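Side-chain contacts in MTH0777 (Methanothermobacter thermautotrophicus, PDB 1KJN), which is of unknown function and belongs to the DUF1890 family, folding as a three-layer alpha/beta protein around a parallel sheet of Rossmann-like strand order: residues A[25-28]-A[29-33]; A[112-115]-A[116-119]. All coordinates share one frame; numbering follows the deposited sequence.

Contact 1. Residues A[25-28]-A[29-33]; sequences AIYT and SHKLK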
ATOM      1  N   ALA A  25      -4.504  -1.217   6.368  1.00 15.79           N
ATOM      2  CA  ALA A  25      -5.950  -1.387   6.227  1.00 17.62           C
ATOM      3  C   ALA A  25      -6.194  -2.806   5.704  1.00 18.72           C
ATOM      4  O   ALA A  25      -7.023  -3.551   6.233  1.00 12.44           O
ATOM      5  CB  ALA A  25      -6.509  -0.353   5.242  1.00 14.44           C
ATOM      6  N   ILE A  26      -5.396  -3.194   4.716  1.00 15.63           N
ATOM      7  CA  ILE A  26      -5.519  -4.511   4.121  1.00 14.34           C
ATOM      8  C   ILE A  26      -5.101  -5.577   5.139  1.00 16.73           C
ATOM      9  O   ILE A  26      -5.708  -6.644   5.196  1.00 11.87           O
ATOM     10  CB  ILE A  26      -4.636  -4.618   2.838  1.00 14.88           C
ATOM     11  CG1 ILE A  26      -5.129  -3.644   1.760  1.00 18.87           C
ATOM     12  CG2 ILE A  26      -4.623  -6.044   2.302  1.00 13.25           C
ATOM     13  CD1 ILE A  26      -4.274  -3.679   0.492  1.00 20.36           C
ATOM     14  N   TYR A  27      -4.054  -5.290   5.920  1.00 20.68           N
ATOM     15  CA  TYR A  27      -3.564  -6.217   6.939  1.00 22.24           C
ATOM     16  C   TYR A  27      -4.642  -6.467   8.007  1.00 23.61           C
ATOM     17  O   TYR A  27      -4.893  -7.601   8.389  1.00 25.46           O
ATOM     18  CB  TYR A  27      -2.301  -5.667   7.615  1.00 25.73           C
ATOM     19  CG  TYR A  27      -1.710  -6.622   8.636  1.00 23.12           C
ATOM     20  CD1 TYR A  27      -1.995  -6.488  10.001  1.00 23.06           C
ATOM     21  CD2 TYR A  27      -0.890  -7.680   8.237  1.00 24.62           C
ATOM     22  CE1 TYR A  27      -1.476  -7.403  10.950  1.00 22.17           C
ATOM     23  CE2 TYR A  27      -0.359  -8.589   9.169  1.00 23.88           C
ATOM     24  CZ  TYR A  27      -0.655  -8.448  10.518  1.00 23.70           C
ATOM     25  OH  TYR A  27      -0.104  -9.316  11.429  1.00 20.02           O
ATOM     26  N   THR A  28      -5.273  -5.395   8.470  1.00 19.35           N
ATOM     27  CA  THR A  28      -6.319  -5.482   9.484  1.00 17.01           C
ATOM     28  C   THR A  28      -7.535  -6.223   8.927  1.00 22.13           C
ATOM     29  O   THR A  28      -8.093  -7.072   9.611  1.00 21.35           O
ATOM     30  CB  THR A  28      -6.731  -4.088   9.958  1.00 20.22           C
ATOM     31  OG1 THR A  28      -5.554  -3.361  10.322  1.00 15.74           O
ATOM     32  CG2 THR A  28      -7.675  -4.165  11.187  1.00 18.59           C
ATOM     33  N   SER A  29      -7.901  -5.951   7.670  1.00 18.94           N
ATOM     34  CA  SER A  29      -9.052  -6.619   7.056  1.00 21.97           C
ATOM     35  C   SER A  29      -8.817  -8.127   6.944  1.00 20.75           C
ATOM     36  O   SER A  29      -9.733  -8.935   7.123  1.00 21.71           O
ATOM     37  CB  SER A  29      -9.370  -6.034   5.683  1.00 20.49           C
ATOM     38  OG  SER A  29     -10.411  -6.771   5.050  1.00 21.96           O
ATOM     39  N   HIS A  30      -7.585  -8.498   6.631  1.00 18.31           N
ATOM     40  CA  HIS A  30      -7.231  -9.893   6.539  1.00 17.01           C
ATOM     41  C   HIS A  30      -7.351 -10.511   7.924  1.00 20.18           C
ATOM     42  O   HIS A  30      -7.793 -11.647   8.048  1.00 17.29           O
ATOM     43  CB  HIS A  30      -5.809 -10.065   6.031  1.00 20.92           C
ATOM     44  CG  HIS A  30      -5.322 -11.477   6.086  1.00 27.85           C
ATOM     45  ND1 HIS A  30      -4.341 -11.891   6.967  1.00 30.55           N
ATOM     46  CD2 HIS A  30      -5.651 -12.567   5.350  1.00 25.86           C
ATOM     47  CE1 HIS A  30      -4.086 -13.169   6.764  1.00 31.48           C
ATOM     48  NE2 HIS A  30      -4.868 -13.605   5.786  1.00 30.04           N
ATOM     49  N   LYS A  31      -6.939  -9.782   8.960  1.00 16.99           N
ATOM     50  CA  LYS A  31      -7.038 -10.305  10.323  1.00 21.66           C
ATOM     51  C   LYS A  31      -8.499 -10.582  10.663  1.00 26.81           C
ATOM     52  O   LYS A  31      -8.822 -11.617  11.242  1.00 27.54           O
ATOM     53  CB  LYS A  31      -6.471  -9.310  11.330  1.00 23.73           C
ATOM     54  CG  LYS A  31      -4.981  -9.102  11.209  1.00 28.85           C
ATOM     55  CD  LYS A  31      -4.196 -10.354  11.610  1.00 29.89           C
ATOM     56  CE  LYS A  31      -4.019 -10.448  13.114  1.00 27.95           C
ATOM     57  NZ  LYS A  31      -3.113 -11.585  13.470  1.00 36.54           N
ATOM     58  N   LEU A  32      -9.378  -9.660  10.272  1.00 23.69           N
ATOM     59  CA  LEU A  32     -10.792  -9.788  10.547  1.00 23.63           C
ATOM     60  C   LEU A  32     -11.420 -10.947   9.788  1.00 22.55           C
ATOM     61  O   LEU A  32     -12.243 -11.671  10.347  1.00 23.16           O
ATOM     62  CB  LEU A  32     -11.517  -8.459  10.261  1.00 20.34           C
ATOM     63  CG  LEU A  32     -11.201  -7.331  11.254  1.00 15.19           C
ATOM     64  CD1 LEU A  32     -11.826  -6.012  10.825  1.00 18.98           C
ATOM     65  CD2 LEU A  32     -11.691  -7.715  12.636  1.00 24.62           C
ATOM     66  N   LYS A  33     -11.017 -11.137   8.531  1.00 25.90           N
ATOM     67  CA  LYS A  33     -11.538 -12.230   7.709  1.00 28.28           C
ATOM     68  C   LYS A  33     -11.083 -13.574   8.266  1.00 32.95           C
ATOM     69  O   LYS A  33     -11.728 -14.596   8.055  1.00 34.42           O
ATOM     70  CB  LYS A  33     -11.080 -12.099   6.250  1.00 28.86           C
ATOM     71  CG  LYS A  33     -11.805 -10.993   5.474  1.00 29.48           C
ATOM     72  CD  LYS A  33     -11.213 -10.780   4.083  1.00 22.17           C
ATOM     73  CE  LYS A  33     -11.385 -12.006   3.172  1.00 22.26           C
ATOM     74  NZ  LYS A  33     -12.809 -12.479   3.095  1.00 20.54           N
TER
HETATM   75  O   HOH W   1      -3.044  -9.892   8.316  1.00 31.95           O

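Contact 2. Residues A[112-115]-A[116-119]; sequences DRDA and DVLE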
ATOM      1  N   ASP A 112       0.285   9.410  13.371  1.00 24.91           N
ATOM      2  CA  ASP A 112       0.931  10.608  12.867  1.00 28.38           C
ATOM      3  C   ASP A 112       2.329  10.571  13.502  1.00 28.81           C
ATOM      4  O   ASP A 112       2.520   9.945  14.548  1.00 28.44           O
ATOM      5  CB  ASP A 112       0.165  11.860  13.310  1.00 25.77           C
ATOM      6  CG  ASP A 112       0.657  13.117  12.615  1.00 28.19           C
ATOM      7  OD1 ASP A 112       0.048  13.515  11.607  1.00 30.55           O
ATOM      8  OD2 ASP A 112       1.652  13.704  13.074  1.00 31.98           O
ATOM      9  N   ARG A 113       3.310  11.211  12.879  1.00 32.02           N
ATOM     10  CA  ARG A 113       4.660  11.214  13.450  1.00 37.30           C
ATOM     11  C   ARG A 113       4.807  12.192  14.608  1.00 36.51           C
ATOM     12  O   ARG A 113       5.669  12.030  15.464  1.00 40.52           O
ATOM     13  CB  ARG A 113       5.708  11.494  12.375  1.00 37.90           C
ATOM     14  CG  ARG A 113       6.008  10.276  11.519  1.00 41.64           C
ATOM     15  CD  ARG A 113       6.591   9.127  12.344  1.00 43.37           C
ATOM     16  NE  ARG A 113       7.954   9.413  12.784  1.00 50.64           N
ATOM     17  CZ  ARG A 113       8.721   8.576  13.480  1.00 52.04           C
ATOM     18  NH1 ARG A 113       8.271   7.377  13.837  1.00 46.94           N
ATOM     19  NH2 ARG A 113       9.952   8.942  13.814  1.00 55.42           N
ATOM     20  N   ASP A 114       3.941  13.193  14.640  1.00 36.34           N
ATOM     21  CA  ASP A 114       3.972  14.203  15.687  1.00 37.28           C
ATOM     22  C   ASP A 114       3.148  13.709  16.879  1.00 35.79           C
ATOM     23  O   ASP A 114       1.938  13.494  16.759  1.00 33.61           O
ATOM     24  CB  ASP A 114       3.385  15.516  15.129  1.00 40.86           C
ATOM     25  CG  ASP A 114       3.548  16.712  16.081  1.00 48.31           C
ATOM     26  OD1 ASP A 114       3.477  16.543  17.315  1.00 42.76           O
ATOM     27  OD2 ASP A 114       3.726  17.845  15.577  1.00 53.07           O
ATOM     28  N   ALA A 115       3.811  13.535  18.024  1.00 35.92           N
ATOM     29  CA  ALA A 115       3.149  13.092  19.257  1.00 35.08           C
ATOM     30  C   ALA A 115       2.022  14.037  19.704  1.00 36.77           C
ATOM     31  O   ALA A 115       1.006  13.587  20.226  1.00 39.00           O
ATOM     32  CB  ALA A 115       4.170  12.935  20.377  1.00 34.75           C
ATOM     33  N   ASP A 116       2.200  15.340  19.493  1.00 36.45           N
ATOM     34  CA  ASP A 116       1.192  16.331  19.869  1.00 38.88           C
ATOM     35  C   ASP A 116      -0.080  16.134  19.064  1.00 38.47           C
ATOM     36  O   ASP A 116      -1.176  16.143  19.614  1.00 34.82           O
ATOM     37  CB  ASP A 116       1.707  17.766  19.662  1.00 43.59           C
ATOM     38  CG  ASP A 116       2.862  18.119  20.589  1.00 51.74           C
ATOM     39  OD1 ASP A 116       2.882  17.624  21.741  1.00 50.27           O
ATOM     40  OD2 ASP A 116       3.751  18.895  20.164  1.00 57.35           O
ATOM     41  N   VAL A 117       0.082  15.958  17.756  1.00 35.24           N
ATOM     42  CA  VAL A 117      -1.051  15.744  16.873  1.00 35.32           C
ATOM     43  C   VAL A 117      -1.774  14.470  17.308  1.00 33.49           C
ATOM     44  O   VAL A 117      -3.001  14.448  17.367  1.00 30.13           O
ATOM     45  CB  VAL A 117      -0.610  15.631  15.395  1.00 38.83           C
ATOM     46  CG1 VAL A 117      -1.803  15.305  14.508  1.00 39.67           C
ATOM     47  CG2 VAL A 117       0.059  16.926  14.944  1.00 35.75           C
ATOM     48  N   LEU A 118      -1.015  13.431  17.658  1.00 31.09           N
ATOM     49  CA  LEU A 118      -1.633  12.185  18.100  1.00 33.95           C
ATOM     50  C   LEU A 118      -2.456  12.442  19.339  1.00 35.84           C
ATOM     51  O   LEU A 118      -3.568  11.931  19.462  1.00 35.13           O
ATOM     52  CB  LEU A 118      -0.588  11.124  18.441  1.00 37.31           C
ATOM     53  CG  LEU A 118       0.226  10.608  17.273  1.00 40.90           C
ATOM     54  CD1 LEU A 118       1.019   9.404  17.693  1.00 45.80           C
ATOM     55  CD2 LEU A 118      -0.720  10.239  16.182  1.00 42.78           C
ATOM     56  N   GLU A 119      -1.900  13.240  20.253  1.00 36.25           N
ATOM     57  CA  GLU A 119      -2.573  13.558  21.511  1.00 39.25           C
ATOM     58  C   GLU A 119      -3.940  14.194  21.295  1.00 35.65           C
ATOM     59  O   GLU A 119      -4.926  13.775  21.899  1.00 36.79           O
ATOM     60  CB  GLU A 119      -1.698  14.467  22.375  1.00 42.30           C
ATOM     61  CG  GLU A 119      -2.127  14.516  23.836  1.00 52.90           C
ATOM     62  CD  GLU A 119      -1.273  15.458  24.678  1.00 60.66           C
ATOM     63  OE1 GLU A 119      -0.029  15.486  24.492  1.00 62.16           O
ATOM     64  OE2 GLU A 119      -1.849  16.165  25.536  1.00 63.62           O
TER
HETATM   65  O   HOH W   2       4.263  19.777  17.477  1.00 45.68           O

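Contact 1. Residues A[25-28]-A[29-33]
Lys31 lies alongside the ring of Tyr27, one turn further along helix 21-34, which is the crossover helix of the beta-alpha-beta unit formed with strands 8-12 and 38-43. The lysine chain can be followed atom by atom. Lys31 CB sits 3.3 Å from Thr28 O. With CG beside the backbone N (chi1 -67°), the next carbon is brought against the tyrosine's carbonyl oxygen and ring, where Lys31 CG is 3.2 Å from Tyr27 O and 3.9 Å from Tyr27 CE1. Bends at chi2 and chi3 then keep Lys31 CD near Tyr27 CE1 and CZ, and the two side chains run out in the same direction. Both tips reach towards helix 143-153: Tyr27 OH hydrogen-bonds to Asp150, with which Lys31 NZ makes a long, weak ion pair.

The backbone beneath is regular alpha-helix: the N atoms of Ser29, His30, Lys31 and Leu32 each bond to the carbonyl oxygen four residues back, Lys31 N to Tyr27 O at 3.0 Å. On the inner side, Leu32 CG lies 3.5 Å from the backbone Thr28 O. Ser29 OG is satisfied by Tyr60 O, and Thr28 OG1 turns back to Leu24 O. Towards the second subunit, Ile26 and Tyr27 pack on Ala54 and Val53 of that chain.

Tyr27 O has a further partner in a water, which donates to it and stands above one face of the Tyr27 ring, away from its centre. The same water lies in the plane of the His30 ring, at its edge, 2.7 Å from His30 ND1.

Contact 2. Residues A[112-115]-A[116-119]
The N-terminal cap of helix 115-128 is built on Asp114, whose carboxylate turns back over the first turn. Asp114 OD1 accepts from Asp116 N at 2.8 Å; the donor meets the anti side of that oxygen, and the N-H...O angle of 133° is well short of straight. A second, weak bond runs from Val117 N to Asp114 OD1 at 3.5 Å. The Asp114 torsion (chi1 -172°) swings CG away from the residue's own N and brings the carboxylate up to these amides, which lie before the helix's i to i+4 bonding begins at Leu118 N.

Asp114 OD1 also lies 3.7 Å from Asp116 OD2, a close pair of like charges. A water that donates both to Asp114 OD2 and to Asp116 OD2 probably eases this, while the carboxylate planes stand 52° apart.

Just ahead of the cap is an Asx turn, in the loop leaving strand 105-111: Asp112 OD2 accepts from Asp114 N at 2.8 Å, on its anti side. Val117 crosses the Asp112 side chain at about a right angle, with Val117 CG1 3.8 Å from Asp112 CG, and its other methyl, CG2, packs against Asp114 CB. An alanine in place of Asp112 would remove the turn's acceptor and is likely to leave the capping residue's N-H without its mate and Val117 CG1 without its carboxylate neighbour. From the buried side, Leu118 CD2 comes within 3.4 Å of Asp112 CB.

In the fold
Contact 1 and contact 2 belong to elements that flank or leave one parallel six-stranded sheet, but they do not touch: their centres are about 24 Å apart and their nearest atoms about 14 Å. Residues 25-33 make up most of helix 21-34, which follows strand 8-12, near the centre of the strand order; residues 112-119 mark the passage from strand 105-111, next to the outermost strand 132-136, into its own helix. Their settings differ accordingly. Contact 1 is mostly buried, its centre about 10 Å from that of the chain, and meets the second subunit; contact 2 is a surface contact, about 18 Å between the same centres, untouched by that subunit. With no active site known, neither can be tied to one.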